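Local coordinates for protein glycoside hydrolase family 61 (Trichoderma reesei QM6a, PDB 5O2X) that probably cleaves cellulose oxidatively, as a copper-dependent lytic polysaccharide monooxygenase of Auxiliary Activity family 9, at residues A[129-132]-A[133-136]; A[192-195]-A[196-199]; A[20-23]-A[24-27]. All coordinates share one frame; numbering follows the deposited sequence.

Contact 1 is a short helix, contacts 2 and 3 are turn regions, and contact 3 lies at the surface of the AA9 beta-sandwich. Along the chain, contact 3 comes first, then contact 1, then contact 2. Contacts 1 and 2 lie on opposite sides of the chain's centre, their centres about 26 Å and their nearest atoms about 12 Å apart. Contact 3 stands about 29 Å from contact 1 and 30 Å from contact 2, centre to centre. Mannoses attached to the protein touch contacts 1 and 2. The copper ion is held by the methylated histidine Xaa1, His86 and Tyr174. Contact 1 has a bonded route to this site: Ser130 OG, bonded mainly to Gly88 N, also makes a weak hydrogen bond with His86 O.

Contact 1: A[129-132]-A[133-136]; sequences ASDV and LISN. With MAN (alpha-D-mannopyranose), chain L.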
ATOM      1  N   ALA A 129       8.136   8.251  -7.715  1.00  5.06           N
ATOM      2  CA  ALA A 129       7.118   8.446  -6.698  1.00  4.61           C
ATOM      3  C   ALA A 129       7.697   8.570  -5.299  1.00  4.21           C
ATOM      4  O   ALA A 129       7.258   9.389  -4.501  1.00  4.74           O
ATOM      5  CB  ALA A 129       6.115   7.304  -6.737  1.00  4.94           C
ATOM      6  N   SER A 130       8.685   7.715  -4.997  1.00  4.70           N
ATOM      7  CA  SER A 130       9.306   7.748  -3.668  1.00  4.94           C
ATOM      8  C   SER A 130       9.876   9.139  -3.328  1.00  4.54           C
ATOM      9  O   SER A 130       9.852   9.523  -2.164  1.00  4.91           O
ATOM     10  CB  SER A 130      10.448   6.715  -3.637  1.00  5.80           C
ATOM     11  OG  SER A 130      11.356   6.939  -4.681  1.00  6.54           O
ATOM     12  N   ASP A 131      10.412   9.865  -4.311  1.00  4.79           N
ATOM     13  CA  ASP A 131      10.932  11.200  -4.071  1.00  5.04           C
ATOM     14  C   ASP A 131       9.833  12.178  -3.691  1.00  4.54           C
ATOM     15  O   ASP A 131      10.061  13.100  -2.898  1.00  5.14           O
ATOM     16  CB  ASP A 131      11.698  11.701  -5.279  1.00  5.87           C
ATOM     17  CG  ASP A 131      12.923  10.834  -5.554  1.00  6.56           C
ATOM     18  OD1 ASP A 131      13.796  10.789  -4.638  1.00  7.77           O
ATOM     19  OD2 ASP A 131      12.991  10.222  -6.617  1.00  7.63           O
ATOM     20  N   VAL A 132       8.633  11.991  -4.244  1.00  4.65           N
ATOM     21  CA  VAL A 132       7.481  12.814  -3.871  1.00  4.30           C
ATOM     22  C   VAL A 132       7.095  12.504  -2.412  1.00  4.06           C
ATOM     23  O   VAL A 132       6.870  13.414  -1.608  1.00  4.60           O
ATOM     24  CB  VAL A 132       6.316  12.568  -4.824  1.00  4.49           C
ATOM     25  CG1 VAL A 132       5.111  13.396  -4.430  1.00  5.16           C
ATOM     26  CG2 VAL A 132       6.727  12.888  -6.254  1.00  5.17           C
ATOM     27  N   LEU A 133       7.044  11.212  -2.075  1.00  4.00           N
ATOM     28  CA  LEU A 133       6.775  10.811  -0.706  1.00  4.18           C
ATOM     29  C   LEU A 133       7.792  11.443   0.240  1.00  4.31           C
ATOM     30  O   LEU A 133       7.425  11.986   1.308  1.00  4.55           O
ATOM     31  CB  LEU A 133       6.789   9.273  -0.619  1.00  4.63           C
ATOM     32  CG  LEU A 133       6.667   8.668   0.771  1.00  4.67           C
ATOM     33  CD1 LEU A 133       5.863   7.381   0.713  1.00  5.89           C
ATOM     34  CD2 LEU A 133       8.023   8.393   1.378  1.00  4.83           C
ATOM     35  N   ILE A 134       9.075  11.398  -0.102  1.00  4.46           N
ATOM     36  CA  ILE A 134      10.128  11.962   0.769  1.00  4.72           C
ATOM     37  C   ILE A 134       9.890  13.466   0.934  1.00  5.13           C
ATOM     38  O   ILE A 134       9.985  14.007   2.044  1.00  5.54           O
ATOM     39  CB  ILE A 134      11.507  11.674   0.186  1.00  5.35           C
ATOM     40  CG1 ILE A 134      11.799  10.169   0.280  1.00  5.50           C
ATOM     41  CG2 ILE A 134      12.590  12.480   0.875  1.00  6.13           C
ATOM     42  CD1 ILE A 134      12.919   9.687  -0.640  1.00  6.34           C
ATOM     43  N   SER A 135       9.588  14.163  -0.166  1.00  5.08           N
ATOM     44  CA  SER A 135       9.390  15.604  -0.100  0.82  5.29           C
ATOM     45  C   SER A 135       8.233  15.991   0.804  1.00  5.06           C
ATOM     46  O   SER A 135       8.293  16.999   1.480  1.00  7.04           O
ATOM     47  CB  SER A 135       9.143  16.104  -1.524  0.82  5.88           C
ATOM     48  OG  SER A 135       8.902  17.500  -1.483  0.82  7.18           O
ATOM     49  N   ASN A 136       7.176  15.184   0.818  1.00  4.74           N
ATOM     50  CA  ASN A 136       5.988  15.464   1.613  1.00  4.55           C
ATOM     51  C   ASN A 136       6.037  14.818   2.985  1.00  4.51           C
ATOM     52  O   ASN A 136       5.076  14.239   3.477  1.00  4.66           O
ATOM     53  CB  ASN A 136       4.743  15.022   0.816  1.00  4.79           C
ATOM     54  CG  ASN A 136       4.529  15.883  -0.420  1.00  4.97           C
ATOM     55  OD1 ASN A 136       4.263  15.329  -1.536  1.00  6.83           O
ATOM     56  ND2 ASN A 136       4.607  17.132  -0.278  1.00  5.06           N
TER
HETATM   57  C1  MAN L 311      -0.387  12.378  -8.697  1.00  4.79           C
HETATM   58  C2  MAN L 311      -0.467  13.396  -9.823  1.00  4.84           C
HETATM   59  C3  MAN L 311       0.751  13.320 -10.729  1.00  5.03           C
HETATM   60  C4  MAN L 311       2.030  13.470  -9.925  1.00  4.94           C
HETATM   61  C5  MAN L 311       2.030  12.426  -8.801  1.00  5.00           C
HETATM   62  C6  MAN L 311       3.196  12.613  -7.857  1.00  5.64           C
HETATM   63  O2  MAN L 311      -0.606  14.700  -9.254  1.00  4.90           O
HETATM   64  O3  MAN L 311       0.684  14.322 -11.765  1.00  5.55           O
HETATM   65  O4  MAN L 311       3.192  13.243 -10.701  1.00  5.29           O
HETATM   66  O5  MAN L 311       0.844  12.532  -8.000  1.00  4.96           O
HETATM   67  O6  MAN L 311       3.215  13.921  -7.259  1.00  6.02           O
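Leu133 N bonds to Ala129 O at 3.0 Å, the first of four i to i+4 backbone bonds in the short alpha-helix 129-135. Ile134 N to Ser130 O and Ser135 N to Asp131 O continue the pattern. Asn136 N to Val132 O, also 3.0 Å, closes it, and Asn136 is the first residue to leave helical angles.

The tight side is the one turned into the protein. Leu133 is buried there, on Trp84, Asn138 and Ile90 of strand 90-96. Ala129 packs on Ile90 and on Val117 of strand 110-121. Ser130 is buried too, and its OG takes a hydrogen bond from Gly88 N and makes a weak one with His86 O, a residue that also binds the copper ion. The helix thus touches the segment that holds His86.

The other side is looser. Ser135 is exposed. Asp131 is partly exposed and reaches back along the chain, where OD2 bonds to Trp128 N. Ile134 is also partly exposed, yet it packs closely. Its CG1 lies anti to its own carbonyl carbon (chi1 -69°), which folds it back over the preceding turn, 3.2 Å from Ser130 O.

Val132 faces a mannose attached to the protein. Its CG1 is anti to the backbone N (chi1 179°), and both methyls approach the sugar hydroxymethyl group. The side chain also leans on Leu120 and Gln234. An alanine here would remove both methyls, and is likely to leave a gap between the helix and the mannose and to cost the apolar cover over Leu120. At the sugar, Val132 CG1 stands 3.4 Å from O6 of the mannose, and Val132 CG2 is 3.8 Å from the same oxygen.

Contact 2: A[192-195]-A[196-199]; sequences GVLG and TDLY. With MAN (alpha-D-mannopyranose), chain E; MAN (alpha-D-mannopyranose), chain D.
Val193 lays CG1 against Asp197 CB at 3.7 Å, the two side chains crossing at a slant. The same methyl meets Leu198 CD2 at 3.9 Å, an apolar touch that Pro222 extends on both residues. CG1 takes this place because it is anti to the backbone N (chi1 174°). The other methyl, CG2, turns to a mannose attached to the protein, whose O4 bonds to the carbonyl O of Gly192 just before.

Leu194 comes next. Its carbonyl O accepts Asp197 N at 2.9 Å, with the donor well above the carbonyl plane. Its side chain runs alongside that of Asp197, and CD1 lies 3.8 Å from Asp197 OD2. Water 1 bridges the pair: it accepts from Leu194 N and donates to Asp197 OD2. Leu194 CD1 also reaches O3 of a second mannose, at 3.4 Å.

Gly195 has no side chain, and Leu198 CD1 comes to 3.9 Å from Gly195 CA. Gly195 O accepts Leu198 N at 3.2 Å, again from above the carbonyl plane. Water 2 lies 2.8 Å from Gly195 O and accepts from Tyr199 N. Gln50 NE2 bonds to Thr196 O and Tyr199 O, fastening the loop from outside.

Thr196 carries the second mannose through OG1. The backbone angles describe two overlapping beta-turns, 194-197 of type I and 195-198 close to it. These turns, with their O-linked mannose, follow the short, weakly bonded strand 193-194, which pairs with strand 110-121 of the AA9 beta-sandwich.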
ATOM      1  N   GLY A 192     -10.362  -7.780 -10.028  1.00  9.45           N
ATOM      2  CA  GLY A 192      -9.067  -7.837  -9.341  1.00  7.39           C
ATOM      3  C   GLY A 192      -8.222  -9.040  -9.681  1.00  7.77           C
ATOM      4  O   GLY A 192      -8.616  -9.910 -10.452  1.00 10.06           O
ATOM      5  N   VAL A 193      -7.013  -9.037  -9.106  1.00  6.17           N
ATOM      6  CA  VAL A 193      -5.995 -10.042  -9.308  1.00  5.95           C
ATOM      7  C   VAL A 193      -5.582 -10.570  -7.939  1.00  5.22           C
ATOM      8  O   VAL A 193      -5.329  -9.781  -6.995  1.00  5.44           O
ATOM      9  CB  VAL A 193      -4.767  -9.411 -10.038  1.00  6.79           C
ATOM     10  CG1 VAL A 193      -3.617 -10.400 -10.142  1.00  6.78           C
ATOM     11  CG2 VAL A 193      -5.172  -8.908 -11.413  1.00  8.39           C
ATOM     12  N   LEU A 194      -5.454 -11.877  -7.778  1.00  5.51           N
ATOM     13  CA  LEU A 194      -4.964 -12.432  -6.521  1.00  5.37           C
ATOM     14  C   LEU A 194      -3.591 -11.851  -6.185  1.00  4.90           C
ATOM     15  O   LEU A 194      -2.749 -11.668  -7.063  1.00  4.82           O
ATOM     16  CB  LEU A 194      -4.867 -13.945  -6.606  1.00  6.04           C
ATOM     17  CG  LEU A 194      -6.213 -14.688  -6.700  1.00  6.51           C
ATOM     18  CD1 LEU A 194      -5.967 -16.138  -7.091  1.00  7.59           C
ATOM     19  CD2 LEU A 194      -6.951 -14.646  -5.383  1.00  7.44           C
ATOM     20  N   GLY A 195      -3.345 -11.637  -4.896  1.00  4.77           N
ATOM     21  CA  GLY A 195      -2.044 -11.105  -4.489  1.00  4.89           C
ATOM     22  C   GLY A 195      -0.859 -11.859  -5.020  1.00  4.53           C
ATOM     23  O   GLY A 195       0.109 -11.220  -5.469  1.00  4.96           O
ATOM     24  N   THR A 196      -0.915 -13.198  -5.028  1.00  4.79           N
ATOM     25  CA  THR A 196       0.228 -13.982  -5.493  1.00  4.86           C
ATOM     26  C   THR A 196       0.333 -14.075  -7.027  1.00  5.00           C
ATOM     27  O   THR A 196       1.267 -14.716  -7.516  1.00  5.95           O
ATOM     28  CB  THR A 196       0.215 -15.391  -4.872  1.00  5.66           C
ATOM     29  OG1 THR A 196      -0.991 -16.055  -5.270  1.00  5.99           O
ATOM     30  CG2 THR A 196       0.354 -15.334  -3.394  1.00  6.28           C
ATOM     31  N   ASP A 197      -0.593 -13.425  -7.724  1.00  5.16           N
ATOM     32  CA  ASP A 197      -0.518 -13.286  -9.178  1.00  5.39           C
ATOM     33  C   ASP A 197      -0.156 -11.871  -9.599  1.00  5.36           C
ATOM     34  O   ASP A 197       0.001 -11.632 -10.798  1.00  6.69           O
ATOM     35  CB  ASP A 197      -1.856 -13.665  -9.809  1.00  5.91           C
ATOM     36  CG  ASP A 197      -2.152 -15.156  -9.729  1.00  6.73           C
ATOM     37  OD1 ASP A 197      -1.271 -16.014  -9.632  1.00  9.14           O
ATOM     38  OD2 ASP A 197      -3.380 -15.448  -9.772  1.00  7.93           O
ATOM     39  N   LEU A 198       0.048 -10.932  -8.672  1.00  4.71           N
ATOM     40  CA  LEU A 198       0.316  -9.557  -9.071  1.00  4.89           C
ATOM     41  C   LEU A 198       1.634  -9.425  -9.831  1.00  4.75           C
ATOM     42  O   LEU A 198       1.690  -8.753 -10.853  1.00  5.64           O
ATOM     43  CB  LEU A 198       0.368  -8.629  -7.841  1.00  5.04           C
ATOM     44  CG  LEU A 198      -0.963  -8.384  -7.168  1.00  5.20           C
ATOM     45  CD1 LEU A 198      -0.731  -7.681  -5.836  1.00  5.72           C
ATOM     46  CD2 LEU A 198      -1.905  -7.557  -8.043  1.00  6.41           C
ATOM     47  N   TYR A 199       2.714 -10.000  -9.297  1.00  4.67           N
ATOM     48  CA  TYR A 199       4.076  -9.680  -9.731  1.00  4.60           C
ATOM     49  C   TYR A 199       4.877 -10.952 -10.016  1.00  4.70           C
ATOM     50  O   TYR A 199       4.685 -11.971  -9.370  1.00  5.25           O
ATOM     51  CB  TYR A 199       4.807  -8.948  -8.610  1.00  5.14           C
ATOM     52  CG  TYR A 199       4.106  -7.713  -8.113  1.00  4.57           C
ATOM     53  CD1 TYR A 199       3.551  -6.767  -8.981  1.00  4.58           C
ATOM     54  CD2 TYR A 199       3.999  -7.464  -6.766  1.00  4.90           C
ATOM     55  CE1 TYR A 199       2.954  -5.628  -8.496  1.00  4.65           C
ATOM     56  CE2 TYR A 199       3.412  -6.331  -6.286  1.00  5.00           C
ATOM     57  CZ  TYR A 199       2.896  -5.383  -7.146  1.00  4.56           C
ATOM     58  OH  TYR A 199       2.323  -4.223  -6.717  1.00  5.00           O
TER
HETATM   59  C1  MAN E 304      -0.706 -17.205  -6.049  0.75  5.55           C
HETATM   60  C2  MAN E 304      -1.990 -17.716  -6.646  0.75  6.62           C
HETATM   61  C3  MAN E 304      -2.895 -18.209  -5.486  0.75  7.41           C
HETATM   62  C4  MAN E 304      -2.190 -19.188  -4.540  0.75  8.27           C
HETATM   63  C5  MAN E 304      -0.847 -18.639  -4.118  0.75  6.69           C
HETATM   64  C6  MAN E 304       0.026 -19.639  -3.378  0.75  6.97           C
HETATM   65  O2  MAN E 304      -1.703 -18.811  -7.497  0.75  8.08           O
HETATM   66  O3  MAN E 304      -4.114 -18.792  -5.979  0.75  8.79           O
HETATM   67  O4  MAN E 304      -2.963 -19.369  -3.346  0.75  9.83           O
HETATM   68  O5  MAN E 304      -0.072 -18.199  -5.262  0.75  6.13           O
HETATM   69  O6  MAN E 304       1.062 -19.052  -2.673  0.75  6.54           O
HETATM   70  C1  MAN D 303     -10.927  -8.710 -14.580  0.65 16.93           C
HETATM   71  C2  MAN D 303     -10.931 -10.230 -14.616  0.65 18.22           C
HETATM   72  C3  MAN D 303      -9.824 -10.771 -13.741  0.65 17.81           C
HETATM   73  C4  MAN D 303      -8.479 -10.127 -14.122  0.65 17.39           C
HETATM   74  C5  MAN D 303      -8.560  -8.605 -14.113  0.65 15.32           C
HETATM   75  C6  MAN D 303      -7.239  -8.032 -14.619  0.65 15.06           C
HETATM   76  O2  MAN D 303     -10.718 -10.719 -15.956  0.65 21.14           O
HETATM   77  O3  MAN D 303      -9.783 -12.204 -13.860  0.65 20.88           O
HETATM   78  O4  MAN D 303      -7.492 -10.540 -13.165  0.65 18.65           O
HETATM   79  O5  MAN D 303      -9.638  -8.157 -14.943  0.65 15.98           O
HETATM   80  O6  MAN D 303      -7.147  -6.643 -14.437  0.65 14.34           O
HETATM   81  O   HOH W   1      -5.685 -13.680 -10.039  1.00 12.19           O
HETATM   82  O   HOH W   2       2.680 -11.245  -6.674  0.93  4.89           O

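Contact 3: A[20-23]-A[24-27]; sequences TTFP and YESN
Tyr24 brings the edge of its ring up to the backbone of Thr20 and Thr21. CE2 lies 3.3 Å from Thr20 O, near the ring plane, and CD2 lies 3.6 Å from Thr21 O. The ring gets there because CG is anti to its own carbonyl carbon (chi1 -56°), which sends it back along the chain. Tyr24 N bonds to Thr21 O at 3.0 Å, so ring and amide address the same carbonyl.

Glu25 folds back in the same way. Its chain is extended beyond CG, and OE2 ends 3.4 Å from Thr21 CG2 and 3.5 Å from Phe22 CD1. The Phe22 and Glu25 side chains lie alongside each other, but the ring and carboxylate planes are 54° apart. Glu25 N bonds to Phe22 O at 3.0 Å. Water 3 donates to both Phe22 O and Glu25 O, adding a second link across this turn.

Pro23 precedes them, within the short 3-10 turn made by the two i to i+3 bonds. Its proline ring packs on Tyr17 and Leu39.

The turn sits at the surface, in the long loop between strand 12-15 and helix 53-56. Asp18 holds its start through Thr20 OG1 and Thr21 OG1. Phe22 points inward to Pro29 and meets the Tyr17 ring steeply, with planes at about 80°, so the turn is packed on neighbouring loops.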
ATOM      1  N   THR A  20       7.679  -2.622  14.774  1.00  4.50           N
ATOM      2  CA  THR A  20       8.860  -2.337  15.585  1.00  4.82           C
ATOM      3  C   THR A  20       8.533  -2.140  17.040  1.00  5.07           C
ATOM      4  O   THR A  20       9.448  -1.890  17.849  1.00  5.57           O
ATOM      5  CB  THR A  20       9.671  -1.162  15.022  1.00  4.83           C
ATOM      6  OG1 THR A  20       8.959   0.079  15.194  1.00  5.37           O
ATOM      7  CG2 THR A  20      10.036  -1.377  13.561  1.00  5.37           C
ATOM      8  N   THR A  21       7.251  -2.237  17.399  1.00  5.12           N
ATOM      9  CA  THR A  21       6.803  -1.967  18.768  1.00  5.81           C
ATOM     10  C   THR A  21       5.843  -3.026  19.238  1.00  5.47           C
ATOM     11  O   THR A  21       6.018  -3.644  20.302  1.00  6.49           O
ATOM     12  CB  THR A  21       6.179  -0.564  18.832  1.00  6.84           C
ATOM     13  OG1 THR A  21       7.155   0.390  18.394  1.00  7.83           O
ATOM     14  CG2 THR A  21       5.728  -0.217  20.239  1.00  9.01           C
ATOM     15  N   PHE A  22       4.756  -3.238  18.489  1.00  5.23           N
ATOM     16  CA  PHE A  22       3.691  -4.134  18.945  1.00  5.27           C
ATOM     17  C   PHE A  22       4.141  -5.559  19.215  1.00  5.63           C
ATOM     18  O   PHE A  22       3.640  -6.135  20.203  1.00  6.84           O
ATOM     19  CB  PHE A  22       2.535  -4.146  17.942  1.00  5.31           C
ATOM     20  CG  PHE A  22       1.695  -2.909  17.862  1.00  6.07           C
ATOM     21  CD1 PHE A  22       2.087  -1.658  18.308  1.00  7.61           C
ATOM     22  CD2 PHE A  22       0.456  -3.011  17.225  1.00  7.85           C
ATOM     23  CE1 PHE A  22       1.281  -0.544  18.095  1.00  8.86           C
ATOM     24  CE2 PHE A  22      -0.351  -1.929  17.054  1.00  9.07           C
ATOM     25  CZ  PHE A  22       0.074  -0.680  17.429  1.00  8.82           C
ATOM     26  N   PRO A  23       5.081  -6.157  18.461  1.00  5.99           N
ATOM     27  CA  PRO A  23       5.461  -7.533  18.758  1.00  7.43           C
ATOM     28  C   PRO A  23       6.092  -7.660  20.135  1.00  7.54           C
ATOM     29  O   PRO A  23       6.135  -8.766  20.697  1.00  9.88           O
ATOM     30  CB  PRO A  23       6.454  -7.869  17.650  1.00  8.15           C
ATOM     31  CG  PRO A  23       6.057  -6.982  16.509  1.00  7.40           C
ATOM     32  CD  PRO A  23       5.640  -5.716  17.176  1.00  5.92           C
ATOM     33  N   TYR A  24       6.623  -6.561  20.668  1.00  7.10           N
ATOM     34  CA  TYR A  24       7.293  -6.578  21.965  1.00  7.76           C
ATOM     35  C   TYR A  24       6.332  -6.396  23.130  1.00  8.78           C
ATOM     36  O   TYR A  24       6.726  -6.530  24.295  1.00 10.29           O
ATOM     37  CB  TYR A  24       8.383  -5.514  22.014  1.00  7.45           C
ATOM     38  CG  TYR A  24       9.371  -5.668  20.897  1.00  6.50           C
ATOM     39  CD1 TYR A  24      10.282  -6.708  20.897  1.00  7.06           C
ATOM     40  CD2 TYR A  24       9.445  -4.743  19.842  1.00  6.45           C
ATOM     41  CE1 TYR A  24      11.233  -6.840  19.896  1.00  7.16           C
ATOM     42  CE2 TYR A  24      10.371  -4.861  18.827  1.00  6.29           C
ATOM     43  CZ  TYR A  24      11.270  -5.905  18.840  1.00  6.54           C
ATOM     44  OH  TYR A  24      12.251  -6.007  17.886  1.00  7.04           O
ATOM     45  N   GLU A  25       5.082  -6.006  22.851  1.00  8.94           N
ATOM     46  CA  GLU A  25       4.086  -5.736  23.877  1.00 10.23           C
ATOM     47  C   GLU A  25       3.363  -6.994  24.274  1.00 13.61           C
ATOM     48  O   GLU A  25       3.177  -7.879  23.459  1.00 15.01           O
ATOM     49  CB  GLU A  25       3.018  -4.767  23.343  1.00  9.73           C
ATOM     50  CG  GLU A  25       3.550  -3.413  22.929  1.00 10.14           C
ATOM     51  CD  GLU A  25       2.506  -2.440  22.403  1.00 11.94           C
ATOM     52  OE1 GLU A  25       1.339  -2.599  22.660  1.00 15.01           O
ATOM     53  OE2 GLU A  25       2.911  -1.502  21.713  1.00 18.62           O
ATOM     54  N   SER A  26       2.936  -7.060  25.537  1.00 17.23           N
ATOM     55  CA  SER A  26       2.089  -8.138  26.021  1.00 19.76           C
ATOM     56  C   SER A  26       0.714  -8.166  25.356  1.00 20.46           C
ATOM     57  O   SER A  26       0.186  -9.249  25.059  1.00 22.31           O
ATOM     58  CB  SER A  26       1.866  -8.055  27.544  1.00 23.52           C
ATOM     59  OG  SER A  26       3.084  -7.842  28.253  1.00 29.46           O
ATOM     60  N   ASN A  27       0.148  -6.989  25.173  1.00 16.96           N
ATOM     61  CA  ASN A  27      -1.219  -6.865  24.733  1.00 15.71           C
ATOM     62  C   ASN A  27      -1.338  -5.721  23.748  1.00 12.75           C
ATOM     63  O   ASN A  27      -1.850  -4.651  24.070  1.00 14.84           O
ATOM     64  CB  ASN A  27      -2.097  -6.627  25.923  1.00 19.87           C
ATOM     65  CG  ASN A  27      -3.566  -6.702  25.559  1.00 20.59           C
ATOM     66  OD1 ASN A  27      -3.941  -7.411  24.615  1.00 23.72           O
ATOM     67  ND2 ASN A  27      -4.395  -5.976  26.275  1.00 27.80           N
TER
HETATM   68  O   HOH W   3       2.667  -8.783  20.499  0.95 21.85           O